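Local coordinates for DR2417 (Deinococcus radiodurans, PDB 4XWW), which degrades RNA as a manganese- and zinc-containing RNase J, a dimeric 5'-3' exonuclease of the metallo-beta-lactamase superfamily that possibly also cuts internally, at residues 75-80 with 98-103; 104-109 with 128-133. All blocks are in the same frame, centred on the assembly; numbering follows the deposited sequence.

Contact 1: 75-80 with 98-103; sequences DKIKGW and ARLPRV
The indole NE1 of W80 donates to the backbone O of D47, and with that corner of the ring held, the far rim of its six-membered ring turns to the 98-103 loop. Side chain meets side chain here only through apolar groups. L100 reaches the rim in the ring plane, with its CD1 3.8 Å from W80 CH2, while V103 CG2 meets the same edge at W80 CE3, 3.9 Å away. F97 packs edge-to-face with the indole.

I77 adds two looser touches: its CD1 is 4.2 Å from L100 CD1, and its CG2 is the same distance from V103 CG2. V103 is the wedge of the contact, the residue most covered by it, meeting I77, G79 and W80. Its CG1 rests 3.6 Å from I77 O, whereas CG2 lies against the bare CA of G79, where no side chain intervenes. L100 also packs on L70 and L71 of helix 68-72, and W80 on L70, so that helix borders the same apolar cluster. This is the closing end of a beta-alpha-beta crossover in the metallo-beta-lactamase fold, whose connection between the parallel strands 77-82 and 104-107 carries the zinc ligands H84, H86, D88 and H89.

Contact 2: 104-109 with 128-133; sequences PVYGLP and DLREVT
V105 and L129 sit side by side at the heart of a beta-alpha-beta unit: strand 104-107, helix 109-122, then strand 128-131, which comes back parallel to the first as the outermost strand of its sheet within this chain. The backbone bonds follow the parallel pattern, with one residue using both its N and its O on the two neighbours of its partner. V105 N donates to D128 O at 2.8 Å and V105 O receives R130 N at 2.7 Å, so the pair straddles L129. G107 repeats this around E131: its N reaches R130 O, and its O accepts V132 N. Between them, CA-H groups of L129, Y106 and E131 point at carbonyl oxygens across the gap.

A polar group forms round R130, on the face it shares with Y106. R130, its chain extended from CG to NE, runs alongside the Y106 ring until NH1 donates to Y106 OH at 2.8 Å. That bond is bent, 132° at the hydrogen, and the guanidinium stands almost upright to the ring, at 83°. NH2 makes a salt bridge to D128 OD2 at 3.0 Å, on the syn side of the carboxylate; NE adds weaker bonds to the same group. Tyrosine and aspartate together should fix how the guanidinium is turned.

Van der Waals packing makes up the rest. V105 CG1 meets L129 CD2 at 3.8 Å on the helix side, where L129 also packs on L112 and V115. V132 CG1 touches Y106 CD1, while L108, at the N-cap of helix 109-122, brings its CD1 to 4.1 Å from V132 CG2. Two prolines lie against charged groups instead. P109 CG presses on the E131 carboxylate carbon, and P104 covers one face of the R130 guanidinium, its CB 3.5 Å above the plane and over the centre.

How the contacts relate
The two contacts follow one another along the chain and share a sheet, strand 104-107 being the neighbour of 77-82 on one side and of 128-131 on the other. They meet directly at W80, whose backbone N and O probably bond P104 O and Y106 N. Contact 1 is mostly buried and apolar: a loop packs across the strand start at a steep angle, so side chains do most of the work, against each other and against the strand backbone. Contact 2 is only partly buried, near the sheet's margin; there paired backbones carry the hydrogen bonds, and an arginine, aspartate and tyrosine cluster adds charge. Both lie near zinc ligands, the W80 and H89 side chains about 9 Å apart, those of L108 and H84 about 7 Å.

Contact 1: 75-80 with 98-103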
loop_
_atom_site.group_PDB
_atom_site.type_symbol
_atom_site.label_atom_id
_atom_site.label_comp_id
_atom_site.label_asym_id
_atom_site.label_seq_id
_atom_site.Cartn_x
_atom_site.Cartn_y
_atom_site.Cartn_z
ATOM N N ASP A 75 41.591 4.180 -1.804
ATOM C CA ASP A 75 42.826 4.492 -1.092
ATOM C C ASP A 75 42.725 5.731 -0.216
ATOM O O ASP A 75 43.567 5.948 0.650
ATOM C CB ASP A 75 43.977 4.679 -2.083
ATOM C CG ASP A 75 44.438 3.377 -2.681
ATOM O OD1 ASP A 75 44.150 2.316 -2.086
ATOM O OD2 ASP A 75 45.095 3.412 -3.741
ATOM N N LYS A 76 41.712 6.554 -0.458
ATOM C CA LYS A 76 41.564 7.802 0.284
ATOM C C LYS A 76 40.715 7.626 1.545
ATOM O O LYS A 76 40.709 8.491 2.420
ATOM C CB LYS A 76 40.940 8.882 -0.610
ATOM C CG LYS A 76 41.790 9.274 -1.815
ATOM C CD LYS A 76 41.098 10.352 -2.630
ATOM C CE LYS A 76 41.899 10.669 -3.890
ATOM N NZ LYS A 76 41.837 9.559 -4.872
ATOM N N ILE A 77 40.014 6.500 1.635
ATOM C CA ILE A 77 39.080 6.271 2.737
ATOM C C ILE A 77 39.833 6.081 4.055
ATOM O O ILE A 77 40.633 5.150 4.198
ATOM C CB ILE A 77 38.181 5.042 2.481
ATOM C CG1 ILE A 77 37.335 5.228 1.217
ATOM C CG2 ILE A 77 37.253 4.785 3.698
ATOM C CD1 ILE A 77 36.730 3.947 0.716
ATOM N N LYS A 78 39.600 6.989 4.997
ATOM C CA LYS A 78 40.338 6.974 6.254
ATOM C C LYS A 78 39.599 6.178 7.312
ATOM O O LYS A 78 40.198 5.705 8.278
ATOM C CB LYS A 78 40.590 8.396 6.752
ATOM C CG LYS A 78 41.538 9.174 5.877
ATOM C CD LYS A 78 42.878 8.452 5.775
ATOM C CE LYS A 78 43.635 8.909 4.552
ATOM N NZ LYS A 78 44.909 8.144 4.364
ATOM N N GLY A 79 38.293 6.028 7.131
ATOM C CA GLY A 79 37.508 5.307 8.112
ATOM C C GLY A 79 36.016 5.513 8.014
ATOM O O GLY A 79 35.519 6.221 7.136
ATOM N N TRP A 80 35.307 4.897 8.958
ATOM C CA TRP A 80 33.873 4.835 8.955
ATOM C C TRP A 80 33.311 5.240 10.311
ATOM O O TRP A 80 33.904 4.932 11.351
ATOM C CB TRP A 80 33.417 3.411 8.617
ATOM C CG TRP A 80 32.436 3.295 7.469
ATOM C CD1 TRP A 80 31.088 3.551 7.503
ATOM C CD2 TRP A 80 32.724 2.873 6.131
ATOM N NE1 TRP A 80 30.529 3.318 6.270
ATOM C CE2 TRP A 80 31.509 2.895 5.412
ATOM C CE3 TRP A 80 33.891 2.472 5.470
ATOM C CZ2 TRP A 80 31.427 2.539 4.063
ATOM C CZ3 TRP A 80 33.807 2.120 4.126
ATOM C CH2 TRP A 80 32.581 2.156 3.442
ATOM N N ALA A 98 33.095 -5.895 1.895
ATOM C CA ALA A 98 33.751 -6.980 1.156
ATOM C C ALA A 98 34.514 -6.467 -0.064
ATOM O O ALA A 98 35.454 -7.115 -0.533
ATOM C CB ALA A 98 32.735 -8.033 0.733
ATOM N N ARG A 99 34.127 -5.298 -0.562
ATOM C CA ARG A 99 34.714 -4.772 -1.790
ATOM C C ARG A 99 35.739 -3.654 -1.555
ATOM O O ARG A 99 36.313 -3.130 -2.508
ATOM C CB ARG A 99 33.601 -4.274 -2.714
ATOM C CG ARG A 99 32.569 -5.343 -3.056
ATOM C CD ARG A 99 31.797 -4.975 -4.312
ATOM N NE ARG A 99 32.698 -4.821 -5.453
ATOM C CZ ARG A 99 32.346 -4.312 -6.630
ATOM N NH1 ARG A 99 31.102 -3.898 -6.833
ATOM N NH2 ARG A 99 33.243 -4.211 -7.602
ATOM N N LEU A 100 35.981 -3.302 -0.293
ATOM C CA LEU A 100 36.879 -2.191 0.038
ATOM C C LEU A 100 38.002 -2.578 1.010
ATOM O O LEU A 100 37.934 -3.607 1.675
ATOM C CB LEU A 100 36.051 -1.032 0.617
ATOM C CG LEU A 100 35.092 -0.332 -0.362
ATOM C CD1 LEU A 100 34.158 0.613 0.384
ATOM C CD2 LEU A 100 35.851 0.420 -1.455
ATOM N N PRO A 101 39.060 -1.747 1.087
ATOM C CA PRO A 101 40.136 -1.987 2.056
ATOM C C PRO A 101 39.641 -2.027 3.501
ATOM O O PRO A 101 38.643 -1.378 3.825
ATOM C CB PRO A 101 41.056 -0.777 1.864
ATOM C CG PRO A 101 40.842 -0.376 0.453
ATOM C CD PRO A 101 39.379 -0.600 0.215
ATOM N N ARG A 102 40.318 -2.782 4.355
ATOM C CA ARG A 102 39.997 -2.751 5.778
ATOM C C ARG A 102 40.437 -1.404 6.355
ATOM O O ARG A 102 41.602 -1.035 6.271
ATOM C CB ARG A 102 40.666 -3.904 6.513
ATOM C CG ARG A 102 40.177 -5.275 6.071
ATOM C CD ARG A 102 38.661 -5.375 6.140
ATOM N NE ARG A 102 38.197 -6.742 5.952
ATOM C CZ ARG A 102 37.768 -7.231 4.795
ATOM N NH1 ARG A 102 37.738 -6.459 3.716
ATOM N NH2 ARG A 102 37.363 -8.493 4.723
ATOM N N VAL A 103 39.479 -0.674 6.913
ATOM C CA VAL A 103 39.709 0.648 7.492
ATOM C C VAL A 103 39.065 0.684 8.876
ATOM O O VAL A 103 38.204 -0.147 9.187
ATOM C CB VAL A 103 39.119 1.784 6.593
ATOM C CG1 VAL A 103 39.758 1.760 5.209
ATOM C CG2 VAL A 103 37.573 1.673 6.492
#

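Contact 2: 104-109 with 128-133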
loop_
_atom_site.group_PDB
_atom_site.type_symbol
_atom_site.label_atom_id
_atom_site.label_comp_id
_atom_site.label_asym_id
_atom_site.label_seq_id
_atom_site.Cartn_x
_atom_site.Cartn_y
_atom_site.Cartn_z
ATOM N N PRO A 104 39.471 1.647 9.718
ATOM C CA PRO A 104 38.825 1.695 11.033
ATOM C C PRO A 104 37.329 2.044 10.957
ATOM O O PRO A 104 36.912 2.937 10.204
ATOM C CB PRO A 104 39.631 2.781 11.777
ATOM C CG PRO A 104 40.987 2.768 11.100
ATOM C CD PRO A 104 40.648 2.538 9.651
ATOM N N VAL A 105 36.532 1.295 11.720
ATOM C CA VAL A 105 35.082 1.452 11.758
ATOM C C VAL A 105 34.630 1.733 13.190
ATOM O O VAL A 105 34.757 0.878 14.062
ATOM C CB VAL A 105 34.380 0.188 11.227
ATOM C CG1 VAL A 105 32.870 0.345 11.232
ATOM C CG2 VAL A 105 34.889 -0.161 9.823
ATOM N N TYR A 106 34.109 2.933 13.421
ATOM C CA TYR A 106 33.755 3.385 14.766
ATOM C C TYR A 106 32.264 3.325 15.062
ATOM O O TYR A 106 31.444 3.729 14.236
ATOM C CB TYR A 106 34.235 4.820 14.978
ATOM C CG TYR A 106 35.743 4.931 14.946
ATOM C CD1 TYR A 106 36.498 4.769 16.105
ATOM C CD2 TYR A 106 36.412 5.168 13.754
ATOM C CE1 TYR A 106 37.886 4.859 16.071
ATOM C CE2 TYR A 106 37.799 5.251 13.714
ATOM C CZ TYR A 106 38.530 5.091 14.874
ATOM O OH TYR A 106 39.912 5.185 14.834
ATOM N N GLY A 107 31.904 2.832 16.243
ATOM C CA GLY A 107 30.502 2.870 16.628
ATOM C C GLY A 107 30.275 2.507 18.082
ATOM O O GLY A 107 31.183 2.029 18.748
ATOM N N LEU A 108 29.050 2.701 18.569
ATOM C CA LEU A 108 28.746 2.365 19.969
ATOM C C LEU A 108 28.499 0.852 20.148
ATOM O O LEU A 108 28.334 0.137 19.162
ATOM C CB LEU A 108 27.562 3.207 20.450
ATOM C CG LEU A 108 28.054 4.594 20.871
ATOM C CD1 LEU A 108 27.878 5.598 19.754
ATOM C CD2 LEU A 108 27.389 5.072 22.161
ATOM N N PRO A 109 28.516 0.349 21.399
ATOM C CA PRO A 109 28.569 -1.112 21.574
ATOM C C PRO A 109 27.430 -1.927 20.928
ATOM O O PRO A 109 27.741 -2.963 20.343
ATOM C CB PRO A 109 28.534 -1.275 23.095
ATOM C CG PRO A 109 29.114 -0.031 23.611
ATOM C CD PRO A 109 28.645 1.047 22.692
ATOM N N ASP A 128 37.920 -3.992 11.088
ATOM C CA ASP A 128 38.484 -3.247 12.204
ATOM C C ASP A 128 37.408 -2.446 12.944
ATOM O O ASP A 128 37.312 -1.226 12.785
ATOM C CB ASP A 128 39.583 -2.332 11.667
ATOM C CG ASP A 128 40.414 -1.694 12.755
ATOM O OD1 ASP A 128 40.186 -1.956 13.950
ATOM O OD2 ASP A 128 41.315 -0.931 12.380
ATOM N N LEU A 129 36.596 -3.139 13.744
ATOM C CA LEU A 129 35.587 -2.470 14.560
ATOM C C LEU A 129 36.184 -1.869 15.841
ATOM O O LEU A 129 36.881 -2.548 16.599
ATOM C CB LEU A 129 34.445 -3.445 14.904
ATOM C CG LEU A 129 33.727 -4.109 13.722
ATOM C CD1 LEU A 129 32.613 -5.077 14.181
ATOM C CD2 LEU A 129 33.108 -3.050 12.851
ATOM N N ARG A 130 35.911 -0.585 16.058
ATOM C CA ARG A 130 36.421 0.159 17.201
ATOM C C ARG A 130 35.308 0.826 17.995
ATOM O O ARG A 130 34.596 1.697 17.499
ATOM C CB ARG A 130 37.425 1.210 16.740
ATOM C CG ARG A 130 38.618 0.615 16.054
ATOM C CD ARG A 130 39.524 1.696 15.522
ATOM N NE ARG A 130 40.663 1.132 14.814
ATOM C CZ ARG A 130 41.749 1.816 14.485
ATOM N NH1 ARG A 130 41.854 3.100 14.812
ATOM N NH2 ARG A 130 42.728 1.218 13.832
ATOM N N GLU A 131 35.181 0.422 19.249
ATOM C CA GLU A 131 34.120 0.922 20.106
ATOM C C GLU A 131 34.360 2.357 20.567
ATOM O O GLU A 131 35.472 2.719 20.979
ATOM C CB GLU A 131 33.965 0.002 21.315
ATOM C CG GLU A 131 32.800 0.358 22.207
ATOM C CD GLU A 131 32.667 -0.589 23.381
ATOM O OE1 GLU A 131 32.504 -1.806 23.146
ATOM O OE2 GLU A 131 32.736 -0.114 24.533
ATOM N N VAL A 132 33.304 3.165 20.511
ATOM C CA VAL A 132 33.321 4.481 21.122
ATOM C C VAL A 132 32.180 4.603 22.115
ATOM O O VAL A 132 31.327 3.723 22.224
ATOM C CB VAL A 132 33.213 5.617 20.080
ATOM C CG1 VAL A 132 34.448 5.657 19.185
ATOM C CG2 VAL A 132 31.922 5.501 19.249
ATOM N N THR A 133 32.151 5.706 22.841
ATOM C CA THR A 133 30.949 6.040 23.588
ATOM C C THR A 133 30.715 7.538 23.484
ATOM O O THR A 133 31.518 8.243 22.892
ATOM C CB THR A 133 31.035 5.613 25.049
ATOM O OG1 THR A 133 29.742 5.753 25.658
ATOM C CG2 THR A 133 32.049 6.472 25.784
#